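Local coordinates for protein MATE family efflux transporter (Vibrio cholerae, PDB 6IDS) that probably exports drugs and other toxic compounds across the bacterial membrane, as a multidrug efflux transporter of the MATE family whose conformational change depends on protons, at residues A[280-285]-A[319-324]. The protein carries 1 engineered substitution. Sequence-based numbering, arbitrary orientation.
Sequences LVAVLA and GFQLLI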
loop_
_atom_site.group_PDB
_atom_site.type_symbol
_atom_site.label_atom_id
_atom_site.label_comp_id
_atom_site.label_asym_id
_atom_site.label_seq_id
_atom_site.Cartn_x
_atom_site.Cartn_y
_atom_site.Cartn_z
ATOM N N LEU A 280 -11.341 2.945 0.291
ATOM C CA LEU A 280 -10.258 3.908 0.126
ATOM C C LEU A 280 -9.381 3.612 -1.089
ATOM O O LEU A 280 -8.283 4.155 -1.202
ATOM C CB LEU A 280 -9.387 3.944 1.385
ATOM C CG LEU A 280 -9.899 4.761 2.570
ATOM C CD1 LEU A 280 -9.023 4.534 3.794
ATOM C CD2 LEU A 280 -9.938 6.235 2.212
ATOM N N VAL A 281 -9.857 2.758 -1.993
ATOM C CA VAL A 281 -9.075 2.385 -3.172
ATOM C C VAL A 281 -8.769 3.583 -4.067
ATOM O O VAL A 281 -7.737 3.614 -4.736
ATOM C CB VAL A 281 -9.787 1.308 -4.025
ATOM C CG1 VAL A 281 -9.728 -0.045 -3.335
ATOM C CG2 VAL A 281 -11.225 1.709 -4.325
ATOM N N ALA A 282 -9.662 4.567 -4.077
ATOM C CA ALA A 282 -9.472 5.753 -4.901
ATOM C C ALA A 282 -8.283 6.567 -4.408
ATOM O O ALA A 282 -7.503 7.090 -5.206
ATOM C CB ALA A 282 -10.732 6.600 -4.909
ATOM N N VAL A 283 -8.152 6.672 -3.089
ATOM C CA VAL A 283 -7.045 7.398 -2.482
ATOM C C VAL A 283 -5.751 6.599 -2.607
ATOM O O VAL A 283 -4.682 7.159 -2.849
ATOM C CB VAL A 283 -7.313 7.704 -0.997
ATOM C CG1 VAL A 283 -6.305 8.714 -0.478
ATOM C CG2 VAL A 283 -8.727 8.224 -0.807
ATOM N N LEU A 284 -5.866 5.285 -2.435
ATOM C CA LEU A 284 -4.738 4.376 -2.595
ATOM C C LEU A 284 -4.155 4.459 -4.000
ATOM O O LEU A 284 -2.936 4.473 -4.182
ATOM C CB LEU A 284 -5.165 2.939 -2.290
ATOM C CG LEU A 284 -5.494 2.633 -0.829
ATOM C CD1 LEU A 284 -6.273 1.333 -0.710
ATOM C CD2 LEU A 284 -4.220 2.573 -0.005
ATOM N N ALA A 285 -5.038 4.514 -4.992
ATOM C CA ALA A 285 -4.626 4.629 -6.383
ATOM C C ALA A 285 -4.007 5.995 -6.646
ATOM O O ALA A 285 -3.095 6.131 -7.461
ATOM C CB ALA A 285 -5.809 4.399 -7.303
ATOM N N GLY A 319 -14.699 14.955 -1.179
ATOM C CA GLY A 319 -16.039 14.820 -1.719
ATOM C C GLY A 319 -16.400 13.393 -2.082
ATOM O O GLY A 319 -17.527 12.951 -1.858
ATOM N N PHE A 320 -15.438 12.666 -2.640
ATOM C CA PHE A 320 -15.681 11.305 -3.107
ATOM C C PHE A 320 -15.889 10.332 -1.949
ATOM O O PHE A 320 -16.682 9.397 -2.055
ATOM C CB PHE A 320 -14.521 10.832 -3.987
ATOM C CG PHE A 320 -14.738 9.484 -4.607
ATOM C CD1 PHE A 320 -15.580 9.336 -5.695
ATOM C CD2 PHE A 320 -14.083 8.368 -4.112
ATOM C CE1 PHE A 320 -15.776 8.095 -6.273
ATOM C CE2 PHE A 320 -14.275 7.126 -4.686
ATOM C CZ PHE A 320 -15.121 6.990 -5.768
ATOM N N GLN A 321 -15.176 10.546 -0.848
ATOM C CA GLN A 321 -15.324 9.678 0.316
ATOM C C GLN A 321 -16.593 10.013 1.094
ATOM O O GLN A 321 -17.092 9.190 1.866
ATOM C CB GLN A 321 -14.104 9.775 1.235
ATOM C CG GLN A 321 -12.805 9.294 0.609
ATOM C CD GLN A 321 -12.837 7.826 0.221
ATOM O OE1 GLN A 321 -12.205 7.422 -0.753
ATOM N NE2 GLN A 321 -13.566 7.022 0.988
ATOM N N LEU A 322 -17.104 11.225 0.893
ATOM C CA LEU A 322 -18.369 11.637 1.493
ATOM C C LEU A 322 -19.518 10.838 0.898
ATOM O O LEU A 322 -20.474 10.488 1.590
ATOM C CB LEU A 322 -18.610 13.134 1.287
ATOM C CG LEU A 322 -19.935 13.692 1.815
ATOM C CD1 LEU A 322 -20.006 13.579 3.330
ATOM C CD2 LEU A 322 -20.117 15.134 1.376
ATOM N N LEU A 323 -19.413 10.552 -0.396
ATOM C CA LEU A 323 -20.430 9.776 -1.094
ATOM C C LEU A 323 -20.431 8.322 -0.630
ATOM O O LEU A 323 -21.489 7.752 -0.362
ATOM C CB LEU A 323 -20.218 9.850 -2.607
ATOM C CG LEU A 323 -20.151 11.261 -3.199
ATOM C CD1 LEU A 323 -20.024 11.220 -4.716
ATOM C CD2 LEU A 323 -21.362 12.079 -2.778
ATOM N N ILE A 324 -19.243 7.729 -0.535
ATOM C CA ILE A 324 -19.095 6.356 -0.059
ATOM C C ILE A 324 -19.644 6.218 1.358
ATOM O O ILE A 324 -20.324 5.242 1.681
ATOM C CB ILE A 324 -17.621 5.906 -0.095
ATOM C CG1 ILE A 324 -17.098 5.922 -1.533
ATOM C CG2 ILE A 324 -17.453 4.523 0.530
ATOM C CD1 ILE A 324 -15.593 5.861 -1.629
#
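Two membrane helices of this MATE transporter, consecutive in the chain, pack antiparallel here: the start of helix 281-299 faces the later half of helix 303-330 through Leu280, Ala282 and Val283 on one side and Phe320 and Gln321 on the other. The axes of segments 281-285 and 319-324 approach to 11.0 Å, their directions 155° apart, a separation bridged by long side chains from the second helix meeting short or branched ones from the first. Gln321 is the centrepiece. Its chain, bent at chi2 (-62°), carries the amide to the break between helices 263-279 and 281-299, where NE2 gives a hydrogen bond to Ala279 O. The Leu280 side chain crosses that of Gln321 at about a right angle, its CD2 methyl resting 3.9 Å from Gln321 CD, while Val283 CG2 comes to 3.6 Å from Gln321 OE1; Leu360 of helix 360-375 touches both Leu280 and Gln321. Beside this, the Phe320 ring meets Ala282 obliquely, CE2 lying 3.6 Å from the methyl CB; CG anti to the backbone N (chi1 -175°) carries the ring across to it. Between the two segments, then, the contact is van der Waals packing, with aliphatic groups lying against a buried amide; the bond from that amide to Ala279 ties helix 303-330 to the backbone just ahead of helix 281-299 and probably restrains the amide's rotation.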